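Local coordinates for uncharacterized protein (Parabacteroides merdae ATCC 43184, PDB 5BMT) that is of unknown function but pairs an immunoglobulin-like beta fold with a probable OB-type domain of the kind found in Bacteroides lipoproteins, at residues Y189-L192 with K193-S197; T127-L130 with T131-N135; L212-N215 with A216-K220; V16-S19 with S20-T24; S95-L98 with D99-L103. All blocks are in the same frame, centred on the assembly; numbering follows the deposited sequence.

Contact 1: residues Y189-L192 with K193-S197; sequences YSML and KGKES. With SO4 (sulfate ion), chain D.
Tyr189 and Lys193 stand one turn apart on the alpha-helix 186-198, an i to i+4 pair in which the aliphatic part of a lysine crosses a ring. Both leave the backbone with CG anti to N (chi1 177° and 170°), and the lysine continues fully extended, which brings Lys193 CD to 3.7 Å from Tyr189 CE2. At the ring edge, in its plane, sits a sulfate oxygen, O2, which Lys193 NZ meets in a weak hydrogen bond of 3.3 Å. The sulfate probably came from the crystallisation liquor, and the firmer partner of Lys193 NZ is Glu236, in a salt bridge; Tyr189 OH bonds to the same carboxylate oxygen, while Lys118 makes a cation-pi contact with the ring. Replacing the ring with an alanine would probably leave Glu236 short of one hydrogen bond, and Lys118 and the Lys193 chain without the ring they meet. Another flank of the helix carries Met191, modelled as selenomethionine, and Lys195, which run side by side in the same direction with Met191 CG 3.8 Å from Lys195 CE. The buried Leu192 faces Tyr157 and Val204, and its carbonyl O accepts Glu196 N at 2.8 Å. At the next residue, Lys193 O is gripped from opposite faces of its carbonyl plane, by Ser197 N at 2.9 Å and by Ser197 OG at 2.8 Å.

Contact 2: residues T127-L130 with T131-N135; sequences TSVL and TDQKN
The carboxamide of Gln133 carries one face against Val129, whose CB lies 3.5 Å from Gln133 OE1 and whose CG1 lies 3.8 Å from Gln133 NE2; the two side chains meet at about a right angle. Within the amide plane, Gln133 NE2 donates to Asn135 OD1 at 3.0 Å, a nearly straight bond (176° at the hydrogen) that uses a lone pair of the acceptor. NE2 also donates to a water, which in turn donates to Ser128 O. The oxygen end is held differently: Leu130 N reaches Gln133 OE1 at 3.0 Å from 39° above the carbonyl plane, off the lone pairs. With both ends of the amide bonded, its rotation is fixed and the oxygen and nitrogen can be told apart. These bonds brace a type II beta turn from Leu130 to Gln133, which joins strand 128-131 to strand 134-140 in the large mixed sheet, probably the immunoglobulin-like part. The turn is closed by Gln133 N donating to Leu130 O at 3.2 Å, and Asp132 takes the positive phi that this turn type requires at its third position. Gln133 reaches back over the turn because its chain is extended, with CG opposite the backbone N (chi1 179°). Beyond the two segments, the turn is tied to the sheet: Thr131 OG1 bonds to Pro172 O, and Val129 and Thr131 pair by their backbones with Ile174 and Lys170.

Contact 3: residues L212-N215 with A216-K220; sequences LTFN and ADSTK
Asn215 OD1 accepts two backbone N-H groups at once, Thr219 N at 2.9 Å and Lys220 N at 3.1 Å. The first arrives in the carbonyl plane on a lone pair, though its angle at the hydrogen is only 132°; the second comes from well above that plane on a straighter path. The amide nitrogen is used as well: Asn215 ND2 donates to Thr219 OG1 at 3.1 Å, within the amide plane and at 166°. That hydroxyl in turn donates a hydrogen bond to Asp217 OD1, 2.7 Å from Thr219 OG1, on the syn side of the carboxylate but clearly out of its plane, making a short chain of bonds from amide to hydroxyl to acid. The Asn215 side chain reaches into the loop because its CG sits between the backbone N and the carbonyl carbon (chi1 63°). With both ends engaged, its amide orientation is fixed.

The backbone forms a type I turn from Asn215 to Ser218, closed by Ser218 N on Asn215 O at 3.2 Å. Ser218 has a positive phi, and the next closure is Asn215 N to Lys220 O at 3.0 Å. Beside the turn, the Phe214 ring has Ser218 CB over one face and Lys220 O at its edge, in plane. The loop caps the antiparallel hairpin of strands 203-214 and 221-233. Just below it, Leu212 and Thr213 both face Thr223 in a classic beta bulge, and Phe214 leans on Ile221 of the partner strand and on Leu103, which follows strand 101-102.

Contact 4: residues V16-S19 with S20-T24; sequences VDYS and STMRT. With SO4 (sulfate ion), chain C.
A type I turn from Ser19 to Met22 links strands 10-18 and 24-28 into an antiparallel hairpin of the probable OB domain, with Tyr18 and Thr24 facing each other as a non-hydrogen-bonded pair (CA to CA 4.6 Å). Next to that pair, Ser19 N donates to Arg23 O at 2.9 Å. Ser19 OG lies between its own backbone N and carbonyl carbon (chi1 75°), turned inward over the loop, where it accepts both Thr21 N and Arg23 N, each 3.2 Å from OG, and also meets a water.

Met22, modelled as selenomethionine, is bent at chi2 and chi3 so that its methyl comes back over the Tyr18 ring. Met22 CE stands 3.6 Å from the ring centroid and 13° off the normal, a CH-pi contact, while the selenium is farther off and oblique, completing a Met-aromatic pair. A serine in place of Tyr18 would probably leave the Met22 methyl without a surface to rest on and free to swing.

The turn's outer side holds a sulfate, probably from the crystallisation liquor. Arg23 NE donates to its O1 at 2.8 Å along an almost straight path (173°), Arg23 NH2 to O3 at 2.8 Å, and Thr21 OG1 to O4 at 2.7 Å; the water on Ser19 OG also donates to O1. The guanidinium meets the ion with its edge and additionally makes a cation-pi contact with Tyr35. Paired N-H donors and a hydroxyl converging on one tetrahedral ion are consistent with a local preference for anions, though not proof of a biological ligand.

Contact 5: residues S95-L98 with D99-L103; sequences SMAL and DNELL
Glu101 OE1 takes the backbone N-H of Leu98 at 2.8 Å and nearly straight (169°), bracing the type II beta turn that runs from Leu98 to Glu101. The donor meets the anti side of the carboxylate, somewhat out of its plane. Two carbons also approach this oxygen: Ala97 CA, 3.3 Å from Glu101 OE1, and Leu98 CG, 3.6 Å from it. A stretched-out chain (chi1 -172°) carries the carboxylate from Glu101 CA to the start of the turn, while Asn100 adopts a left-handed backbone at the third position.

The other carboxylate oxygen is met from strand 153-167: Arg162 forms a salt bridge through NE to Glu101 OE2 and sends NH2 to Met96 O, so a single guanidinium ties the acid to the chain just before the turn. The salt bridge would probably offset the cost of burying a charged carboxylate, and the bonds on both oxygens probably limit its rotation. In the next layer, Gln164 of the same strand binds Asp99 O through NE2. Leu98 packs on Arg162, on Gln164 and on Ile138 of strand 134-140, and the Glu101 side chain also touches Pro211 of strand 203-214. The turn thus delivers the chain from the loop after strand 85-89 into the short, weakly bonded strand 101-102, which lies antiparallel to 153-167 in the large mixed sheet. Closing the turn, Glu101 N donates to Leu98 O at 3.1 Å.

Contacts 2, 3 and 5 cluster at one end of the large sheet, with contact 5 as the hub. Its centre lies about 8 Å from that of contact 3, where Thr219 O probably accepts a hydrogen bond from Ala97 N at 2.8 Å and Phe214 CZ packs 3.5 Å from Glu101 O. Contact 2 is about 16 Å away by centres and touches contact 5 where Gln133 NE2 lies 3.7 Å from Leu102 CD1. The helix of contact 1 stands apart, its centre about 31 Å from that of contact 5 and about 26 Å from that of contact 4. Contacts 3 and 4 lie farthest apart, about 47 Å between centres, and the sulfates at contacts 1 and 4 are separate.

Contact 1: residues Y189-L192 with K193-S197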
loop_
_atom_site.group_PDB
_atom_site.type_symbol
_atom_site.label_atom_id
_atom_site.label_comp_id
_atom_site.label_asym_id
_atom_site.label_seq_id
_atom_site.Cartn_x
_atom_site.Cartn_y
_atom_site.Cartn_z
ATOM N N TYR A 189 -2.913 5.362 -11.076
ATOM C CA TYR A 189 -4.256 5.922 -10.982
ATOM C C TYR A 189 -4.644 6.661 -12.254
ATOM O O TYR A 189 -5.743 6.422 -12.765
ATOM C CB TYR A 189 -4.304 6.905 -9.786
ATOM C CG TYR A 189 -5.648 7.598 -9.660
ATOM C CD1 TYR A 189 -6.676 7.030 -8.905
ATOM C CD2 TYR A 189 -5.890 8.812 -10.296
ATOM C CE1 TYR A 189 -7.920 7.653 -8.797
ATOM C CE2 TYR A 189 -7.124 9.455 -10.174
ATOM C CZ TYR A 189 -8.128 8.875 -9.412
ATOM O OH TYR A 189 -9.357 9.494 -9.332
ATOM N N SER A 190 -3.773 7.558 -12.754
ATOM C CA SER A 190 -4.090 8.343 -13.944
ATOM C C SER A 190 -4.318 7.441 -15.141
ATOM O O SER A 190 -5.270 7.677 -15.903
ATOM C CB SER A 190 -2.980 9.345 -14.247
ATOM O OG SER A 190 -2.847 10.243 -13.158
HETATM N N MSE A 191 -3.487 6.383 -15.296
HETATM C CA MSE A 191 -3.633 5.504 -16.437
HETATM C C MSE A 191 -4.926 4.696 -16.349
HETATM O O MSE A 191 -5.657 4.645 -17.351
HETATM C CB MSE A 191 -2.424 4.582 -16.557
HETATM C CG MSE A 191 -2.466 3.708 -17.803
HETATM SE SE MSE A 191 -0.961 2.508 -17.845
HETATM C CE MSE A 191 -1.458 1.438 -16.411
ATOM N N LEU A 192 -5.194 4.052 -15.208
ATOM C CA LEU A 192 -6.408 3.231 -15.095
ATOM C C LEU A 192 -7.665 4.085 -15.061
ATOM O O LEU A 192 -8.693 3.636 -15.575
ATOM C CB LEU A 192 -6.351 2.269 -13.909
ATOM C CG LEU A 192 -5.152 1.290 -13.962
ATOM C CD1 LEU A 192 -5.175 0.328 -12.778
ATOM C CD2 LEU A 192 -5.150 0.490 -15.258
ATOM N N LYS A 193 -7.604 5.317 -14.528
ATOM C CA LYS A 193 -8.765 6.204 -14.579
ATOM C C LYS A 193 -9.121 6.505 -16.038
ATOM O O LYS A 193 -10.304 6.510 -16.392
ATOM C CB LYS A 193 -8.509 7.504 -13.810
ATOM C CG LYS A 193 -9.577 8.581 -14.018
ATOM C CD LYS A 193 -9.258 9.808 -13.200
ATOM C CE LYS A 193 -10.188 10.953 -13.525
ATOM N NZ LYS A 193 -9.660 12.247 -13.006
ATOM N N GLY A 194 -8.103 6.764 -16.863
ATOM C CA GLY A 194 -8.309 7.070 -18.271
ATOM C C GLY A 194 -8.948 5.905 -19.000
ATOM O O GLY A 194 -9.948 6.096 -19.702
ATOM N N LYS A 195 -8.428 4.672 -18.781
ATOM C CA LYS A 195 -8.957 3.464 -19.432
ATOM C C LYS A 195 -10.373 3.114 -18.939
ATOM O O LYS A 195 -11.251 2.816 -19.745
ATOM C CB LYS A 195 -8.032 2.253 -19.172
ATOM C CG LYS A 195 -6.655 2.355 -19.821
ATOM C CD LYS A 195 -5.777 1.167 -19.440
ATOM C CE LYS A 195 -4.371 1.263 -19.998
ATOM N NZ LYS A 195 -4.287 0.819 -21.409
ATOM N N GLU A 196 -10.589 3.144 -17.614
ATOM C CA GLU A 196 -11.878 2.732 -17.078
ATOM C C GLU A 196 -12.969 3.791 -17.270
ATOM O O GLU A 196 -14.119 3.394 -17.531
ATOM C CB GLU A 196 -11.756 2.292 -15.616
ATOM C CG GLU A 196 -11.001 0.965 -15.498
ATOM C CD GLU A 196 -11.519 -0.098 -16.454
ATOM O OE1 GLU A 196 -12.701 -0.485 -16.314
ATOM O OE2 GLU A 196 -10.809 -0.423 -17.436
ATOM N N SER A 197 -12.644 5.105 -17.225
ATOM C CA SER A 197 -13.683 6.117 -17.497
ATOM C C SER A 197 -14.129 6.016 -18.972
ATOM O O SER A 197 -15.333 6.113 -19.266
ATOM C CB SER A 197 -13.189 7.522 -17.157
ATOM O OG SER A 197 -12.129 7.899 -18.021
HETATM S S SO4 D . -5.379 12.531 -12.582
HETATM O O1 SO4 D . -4.373 12.085 -11.622
HETATM O O2 SO4 D . -6.622 12.844 -11.873
HETATM O O3 SO4 D . -4.888 13.726 -13.272
HETATM O O4 SO4 D . -5.634 11.477 -13.564
#

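Contact 2: residues T127-L130 with T131-N135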
loop_
_atom_site.group_PDB
_atom_site.type_symbol
_atom_site.label_atom_id
_atom_site.label_comp_id
_atom_site.label_asym_id
_atom_site.label_seq_id
_atom_site.Cartn_x
_atom_site.Cartn_y
_atom_site.Cartn_z
ATOM N N THR A 127 5.957 -17.362 4.324
ATOM C CA THR A 127 5.840 -18.577 5.146
ATOM C C THR A 127 6.814 -18.468 6.319
ATOM O O THR A 127 6.430 -18.694 7.461
ATOM C CB THR A 127 6.093 -19.818 4.288
ATOM O OG1 THR A 127 5.135 -19.862 3.240
ATOM C CG2 THR A 127 6.054 -21.119 5.108
ATOM N N SER A 128 8.075 -18.110 6.021
ATOM C CA SER A 128 9.087 -17.914 7.044
ATOM C C SER A 128 10.111 -16.910 6.600
ATOM O O SER A 128 10.376 -16.759 5.406
ATOM C CB SER A 128 9.780 -19.227 7.416
ATOM O OG SER A 128 10.571 -19.759 6.374
ATOM N N VAL A 129 10.638 -16.175 7.575
ATOM C CA VAL A 129 11.776 -15.271 7.407
ATOM C C VAL A 129 12.681 -15.444 8.602
ATOM O O VAL A 129 12.257 -15.989 9.632
ATOM C CB VAL A 129 11.403 -13.770 7.231
ATOM C CG1 VAL A 129 10.474 -13.530 6.037
ATOM C CG2 VAL A 129 10.801 -13.190 8.516
ATOM N N LEU A 130 13.893 -14.909 8.513
ATOM C CA LEU A 130 14.759 -14.877 9.678
ATOM C C LEU A 130 14.616 -13.529 10.344
ATOM O O LEU A 130 14.172 -12.564 9.712
ATOM C CB LEU A 130 16.238 -15.155 9.332
ATOM C CG LEU A 130 16.589 -16.566 8.860
ATOM C CD1 LEU A 130 18.122 -16.726 8.717
ATOM C CD2 LEU A 130 16.074 -17.641 9.847
ATOM N N THR A 131 14.995 -13.443 11.634
ATOM C CA THR A 131 15.001 -12.171 12.349
ATOM C C THR A 131 16.024 -11.252 11.656
ATOM O O THR A 131 17.096 -11.718 11.292
ATOM C CB THR A 131 15.332 -12.444 13.839
ATOM O OG1 THR A 131 14.278 -13.245 14.378
ATOM C CG2 THR A 131 15.472 -11.156 14.663
ATOM N N ASP A 132 15.654 -9.987 11.397
ATOM C CA ASP A 132 16.496 -8.968 10.748
ATOM C C ASP A 132 16.768 -9.266 9.258
ATOM O O ASP A 132 17.620 -8.616 8.637
ATOM C CB ASP A 132 17.813 -8.724 11.505
ATOM C CG ASP A 132 17.591 -8.205 12.923
ATOM O OD1 ASP A 132 16.559 -7.527 13.158
ATOM O OD2 ASP A 132 18.458 -8.454 13.787
ATOM N N GLN A 133 15.994 -10.197 8.660
ATOM C CA GLN A 133 16.067 -10.401 7.211
ATOM C C GLN A 133 15.581 -9.117 6.546
ATOM O O GLN A 133 14.659 -8.468 7.051
ATOM C CB GLN A 133 15.178 -11.599 6.801
ATOM C CG GLN A 133 15.172 -11.892 5.283
ATOM C CD GLN A 133 14.352 -13.126 4.974
ATOM O OE1 GLN A 133 14.454 -14.164 5.646
ATOM N NE2 GLN A 133 13.600 -13.070 3.884
ATOM N N LYS A 134 16.192 -8.744 5.420
ATOM C CA LYS A 134 15.741 -7.575 4.683
ATOM C C LYS A 134 15.505 -7.983 3.243
ATOM O O LYS A 134 16.323 -8.692 2.657
ATOM C CB LYS A 134 16.763 -6.424 4.755
ATOM C CG LYS A 134 17.011 -5.894 6.176
ATOM C CD LYS A 134 15.969 -4.853 6.594
ATOM C CE LYS A 134 16.115 -4.427 8.035
ATOM N NZ LYS A 134 15.387 -5.344 8.944
ATOM N N ASN A 135 14.392 -7.512 2.682
ATOM C CA ASN A 135 14.031 -7.791 1.303
ATOM C C ASN A 135 13.883 -6.509 0.533
ATOM O O ASN A 135 13.599 -5.457 1.130
ATOM C CB ASN A 135 12.684 -8.522 1.237
ATOM C CG ASN A 135 12.545 -9.736 2.102
ATOM O OD1 ASN A 135 13.513 -10.434 2.391
ATOM N ND2 ASN A 135 11.310 -10.122 2.365
HETATM O O HOH W 1 11.747 -15.575 3.315
#

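Contact 3: residues L212-N215 with A216-K220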
loop_
_atom_site.group_PDB
_atom_site.type_symbol
_atom_site.label_atom_id
_atom_site.label_comp_id
_atom_site.label_asym_id
_atom_site.label_seq_id
_atom_site.Cartn_x
_atom_site.Cartn_y
_atom_site.Cartn_z
ATOM N N LEU A 212 4.165 -18.343 -5.798
ATOM C CA LEU A 212 3.729 -19.262 -4.751
ATOM C C LEU A 212 4.669 -20.466 -4.660
ATOM O O LEU A 212 4.948 -20.948 -3.555
ATOM C CB LEU A 212 2.312 -19.718 -5.096
ATOM C CG LEU A 212 1.519 -20.426 -4.043
ATOM C CD1 LEU A 212 1.276 -19.489 -2.780
ATOM C CD2 LEU A 212 0.148 -20.814 -4.621
ATOM N N THR A 213 5.108 -20.999 -5.810
ATOM C CA THR A 213 6.059 -22.118 -5.794
ATOM C C THR A 213 7.086 -21.945 -6.890
ATOM O O THR A 213 6.798 -21.307 -7.907
ATOM C CB THR A 213 5.384 -23.507 -5.977
ATOM O OG1 THR A 213 4.821 -23.616 -7.289
ATOM C CG2 THR A 213 4.355 -23.840 -4.890
ATOM N N PHE A 214 8.259 -22.534 -6.705
ATOM C CA PHE A 214 9.274 -22.602 -7.757
ATOM C C PHE A 214 9.170 -23.944 -8.484
ATOM O O PHE A 214 8.549 -24.900 -7.973
ATOM C CB PHE A 214 10.696 -22.514 -7.165
ATOM C CG PHE A 214 11.124 -21.196 -6.580
ATOM C CD1 PHE A 214 11.203 -20.056 -7.376
ATOM C CD2 PHE A 214 11.549 -21.112 -5.263
ATOM C CE1 PHE A 214 11.633 -18.838 -6.841
ATOM C CE2 PHE A 214 12.043 -19.916 -4.748
ATOM C CZ PHE A 214 12.049 -18.779 -5.526
ATOM N N ASN A 215 9.851 -24.048 -9.629
ATOM C CA ASN A 215 10.006 -25.347 -10.288
ATOM C C ASN A 215 11.047 -26.161 -9.447
ATOM O O ASN A 215 11.559 -25.660 -8.442
ATOM C CB ASN A 215 10.413 -25.172 -11.749
ATOM C CG ASN A 215 11.751 -24.503 -11.971
ATOM O OD1 ASN A 215 12.387 -23.984 -11.045
ATOM N ND2 ASN A 215 12.210 -24.503 -13.216
ATOM N N ALA A 216 11.353 -27.399 -9.843
ATOM C CA ALA A 216 12.227 -28.299 -9.080
ATOM C C ALA A 216 13.598 -27.719 -8.708
ATOM O O ALA A 216 14.059 -27.972 -7.590
ATOM C CB ALA A 216 12.425 -29.599 -9.846
ATOM N N ASP A 217 14.247 -26.946 -9.600
ATOM C CA ASP A 217 15.592 -26.431 -9.300
ATOM C C ASP A 217 15.608 -24.924 -8.980
ATOM O O ASP A 217 16.672 -24.298 -8.985
ATOM C CB ASP A 217 16.564 -26.762 -10.459
ATOM C CG ASP A 217 16.213 -26.166 -11.807
ATOM O OD1 ASP A 217 15.172 -25.473 -11.902
ATOM O OD2 ASP A 217 16.978 -26.394 -12.770
ATOM N N SER A 218 14.422 -24.344 -8.686
ATOM C CA SER A 218 14.258 -22.940 -8.326
ATOM C C SER A 218 14.800 -21.954 -9.400
ATOM O O SER A 218 15.227 -20.846 -9.067
ATOM C CB SER A 218 14.885 -22.650 -6.959
ATOM O OG SER A 218 14.294 -23.457 -5.953
ATOM N N THR A 219 14.710 -22.320 -10.687
ATOM C CA THR A 219 15.138 -21.406 -11.753
ATOM C C THR A 219 13.948 -20.637 -12.354
ATOM O O THR A 219 14.147 -19.664 -13.088
ATOM C CB THR A 219 15.886 -22.154 -12.861
ATOM O OG1 THR A 219 15.068 -23.218 -13.354
ATOM C CG2 THR A 219 17.247 -22.674 -12.400
ATOM N N LYS A 220 12.710 -21.101 -12.086
ATOM C CA LYS A 220 11.497 -20.472 -12.605
ATOM C C LYS A 220 10.395 -20.495 -11.576
ATOM O O LYS A 220 10.396 -21.344 -10.679
ATOM C CB LYS A 220 10.975 -21.218 -13.848
ATOM C CG LYS A 220 11.892 -21.249 -15.060
ATOM C CD LYS A 220 11.179 -21.983 -16.193
ATOM C CE LYS A 220 11.978 -22.031 -17.471
ATOM N NZ LYS A 220 11.144 -22.486 -18.617
#

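Contact 4: residues V16-S19 with S20-T24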
loop_
_atom_site.group_PDB
_atom_site.type_symbol
_atom_site.label_atom_id
_atom_site.label_comp_id
_atom_site.label_asym_id
_atom_site.label_seq_id
_atom_site.Cartn_x
_atom_site.Cartn_y
_atom_site.Cartn_z
ATOM N N VAL A 16 1.456 10.696 5.244
ATOM C CA VAL A 16 1.798 11.995 5.841
ATOM C C VAL A 16 1.810 13.023 4.709
ATOM O O VAL A 16 2.449 12.757 3.677
ATOM C CB VAL A 16 3.200 11.914 6.526
ATOM C CG1 VAL A 16 3.612 13.271 7.135
ATOM C CG2 VAL A 16 3.218 10.824 7.588
ATOM N N ASP A 17 1.138 14.175 4.860
ATOM C CA ASP A 17 1.145 15.135 3.757
ATOM C C ASP A 17 0.727 16.504 4.242
ATOM O O ASP A 17 0.188 16.635 5.332
ATOM C CB ASP A 17 0.163 14.650 2.683
ATOM C CG ASP A 17 0.224 15.286 1.320
ATOM O OD1 ASP A 17 1.153 16.104 1.073
ATOM O OD2 ASP A 17 -0.648 14.952 0.491
ATOM N N TYR A 18 0.991 17.508 3.423
ATOM C CA TYR A 18 0.551 18.861 3.698
ATOM C C TYR A 18 -0.864 19.069 3.219
ATOM O O TYR A 18 -1.213 18.672 2.099
ATOM C CB TYR A 18 1.424 19.860 2.923
ATOM C CG TYR A 18 2.809 20.095 3.454
ATOM C CD1 TYR A 18 3.008 20.705 4.693
ATOM C CD2 TYR A 18 3.923 19.829 2.674
ATOM C CE1 TYR A 18 4.283 21.045 5.132
ATOM C CE2 TYR A 18 5.205 20.149 3.111
ATOM C CZ TYR A 18 5.377 20.778 4.333
ATOM O OH TYR A 18 6.636 21.127 4.759
ATOM N N SER A 19 -1.645 19.802 4.014
ATOM C CA SER A 19 -2.946 20.303 3.576
ATOM C C SER A 19 -2.717 21.478 2.605
ATOM O O SER A 19 -1.585 21.911 2.420
ATOM C CB SER A 19 -3.735 20.789 4.791
ATOM O OG SER A 19 -3.208 22.034 5.239
ATOM N N SER A 20 -3.796 22.075 2.098
ATOM C CA SER A 20 -3.688 23.230 1.187
ATOM C C SER A 20 -3.099 24.475 1.863
ATOM O O SER A 20 -2.627 25.390 1.160
ATOM C CB SER A 20 -5.063 23.563 0.617
ATOM O OG SER A 20 -5.950 23.985 1.639
ATOM N N THR A 21 -3.115 24.514 3.215
ATOM C CA THR A 21 -2.572 25.632 3.985
ATOM C C THR A 21 -1.298 25.214 4.741
ATOM O O THR A 21 -0.867 25.891 5.684
ATOM C CB THR A 21 -3.637 26.231 4.879
ATOM O OG1 THR A 21 -4.204 25.197 5.669
ATOM C CG2 THR A 21 -4.729 26.945 4.066
HETATM N N MSE A 22 -0.666 24.119 4.285
HETATM C CA MSE A 22 0.650 23.692 4.739
HETATM C C MSE A 22 0.698 23.265 6.190
HETATM O O MSE A 22 1.747 23.390 6.850
HETATM C CB MSE A 22 1.731 24.772 4.472
HETATM C CG MSE A 22 1.748 25.292 3.014
HETATM SE SE MSE A 22 1.638 23.922 1.614
HETATM C CE MSE A 22 3.337 23.268 1.819
ATOM N N ARG A 23 -0.395 22.688 6.671
ATOM C CA ARG A 23 -0.416 22.011 7.955
ATOM C C ARG A 23 -0.070 20.562 7.654
ATOM O O ARG A 23 -0.601 19.998 6.682
ATOM C CB ARG A 23 -1.803 22.127 8.595
ATOM C CG ARG A 23 -1.908 21.400 9.936
ATOM C CD ARG A 23 -3.304 21.478 10.513
ATOM N NE ARG A 23 -3.662 22.829 10.949
ATOM C CZ ARG A 23 -3.444 23.308 12.174
ATOM N NH1 ARG A 23 -2.920 22.529 13.118
ATOM N NH2 ARG A 23 -3.817 24.548 12.486
ATOM N N THR A 24 0.786 19.928 8.477
ATOM C CA THR A 24 1.077 18.514 8.235
ATOM C C THR A 24 -0.022 17.668 8.861
ATOM O O THR A 24 -0.240 17.740 10.089
ATOM C CB THR A 24 2.443 18.110 8.821
ATOM O OG1 THR A 24 3.450 18.852 8.118
ATOM C CG2 THR A 24 2.721 16.595 8.691
HETATM S S SO4 C . -5.026 25.869 9.093
HETATM O O1 SO4 C . -5.051 24.387 9.042
HETATM O O2 SO4 C . -6.355 26.384 8.766
HETATM O O3 SO4 C . -4.575 26.306 10.430
HETATM O O4 SO4 C . -4.040 26.358 8.106
HETATM O O HOH W 2 -4.978 22.372 7.255
#

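Contact 5: residues S95-L98 with D99-L103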
loop_
_atom_site.group_PDB
_atom_site.type_symbol
_atom_site.label_atom_id
_atom_site.label_comp_id
_atom_site.label_asym_id
_atom_site.label_seq_id
_atom_site.Cartn_x
_atom_site.Cartn_y
_atom_site.Cartn_z
ATOM N N SER A 95 8.650 -15.705 -16.277
ATOM C CA SER A 95 8.667 -16.698 -15.200
ATOM C C SER A 95 10.066 -17.023 -14.676
ATOM O O SER A 95 10.174 -17.720 -13.666
ATOM C CB SER A 95 7.975 -17.978 -15.647
ATOM O OG SER A 95 6.590 -17.735 -15.812
HETATM N N MSE A 96 11.141 -16.532 -15.327
HETATM C CA MSE A 96 12.480 -16.821 -14.807
HETATM C C MSE A 96 12.655 -16.252 -13.401
HETATM O O MSE A 96 12.297 -15.090 -13.166
HETATM C CB MSE A 96 13.577 -16.264 -15.719
HETATM C CG MSE A 96 13.554 -16.839 -17.144
HETATM SE SE MSE A 96 13.700 -18.806 -17.251
HETATM C CE MSE A 96 15.367 -19.067 -16.179
ATOM N N ALA A 97 13.221 -17.050 -12.478
ATOM C CA ALA A 97 13.444 -16.557 -11.118
ATOM C C ALA A 97 14.519 -15.462 -11.117
ATOM O O ALA A 97 15.515 -15.538 -11.849
ATOM C CB ALA A 97 13.854 -17.705 -10.194
ATOM N N LEU A 98 14.303 -14.438 -10.301
ATOM C CA LEU A 98 15.261 -13.371 -10.092
ATOM C C LEU A 98 16.356 -13.873 -9.186
ATOM O O LEU A 98 16.135 -14.834 -8.444
ATOM C CB LEU A 98 14.555 -12.171 -9.424
ATOM C CG LEU A 98 13.360 -11.591 -10.179
ATOM C CD1 LEU A 98 12.733 -10.492 -9.391
ATOM C CD2 LEU A 98 13.751 -11.103 -11.585
ATOM N N ASP A 99 17.528 -13.224 -9.199
ATOM C CA ASP A 99 18.574 -13.621 -8.262
ATOM C C ASP A 99 18.055 -13.402 -6.838
ATOM O O ASP A 99 17.421 -12.373 -6.573
ATOM C CB ASP A 99 19.853 -12.807 -8.487
ATOM C CG ASP A 99 20.540 -13.011 -9.831
ATOM O OD1 ASP A 99 20.369 -14.104 -10.434
ATOM O OD2 ASP A 99 21.284 -12.101 -10.258
ATOM N N ASN A 100 18.236 -14.413 -5.958
ATOM C CA ASN A 100 17.838 -14.359 -4.545
ATOM C C ASN A 100 16.314 -14.167 -4.391
ATOM O O ASN A 100 15.867 -13.632 -3.383
ATOM C CB ASN A 100 18.605 -13.236 -3.797
ATOM C CG ASN A 100 20.101 -13.419 -3.862
ATOM O OD1 ASN A 100 20.843 -12.548 -4.324
ATOM N ND2 ASN A 100 20.559 -14.587 -3.485
ATOM N N GLU A 101 15.532 -14.609 -5.384
ATOM C CA GLU A 101 14.086 -14.453 -5.311
ATOM C C GLU A 101 13.487 -15.240 -4.146
ATOM O O GLU A 101 13.939 -16.346 -3.833
ATOM C CB GLU A 101 13.413 -14.876 -6.622
ATOM C CG GLU A 101 11.927 -14.532 -6.629
ATOM C CD GLU A 101 11.247 -14.301 -7.956
ATOM O OE1 GLU A 101 11.826 -14.647 -9.010
ATOM O OE2 GLU A 101 10.118 -13.772 -7.935
ATOM N N LEU A 102 12.431 -14.666 -3.537
ATOM C CA LEU A 102 11.689 -15.308 -2.456
ATOM C C LEU A 102 10.276 -15.629 -2.878
ATOM O O LEU A 102 9.641 -14.830 -3.578
ATOM C CB LEU A 102 11.604 -14.343 -1.261
ATOM C CG LEU A 102 12.932 -13.945 -0.660
ATOM C CD1 LEU A 102 12.737 -12.792 0.302
ATOM C CD2 LEU A 102 13.594 -15.122 0.081
ATOM N N LEU A 103 9.738 -16.735 -2.380
ATOM C CA LEU A 103 8.331 -17.043 -2.568
ATOM C C LEU A 103 7.534 -16.249 -1.552
ATOM O O LEU A 103 8.013 -16.001 -0.425
ATOM C CB LEU A 103 8.063 -18.530 -2.352
ATOM C CG LEU A 103 8.747 -19.438 -3.327
ATOM C CD1 LEU A 103 8.510 -20.918 -2.935
ATOM C CD2 LEU A 103 8.284 -19.164 -4.770
#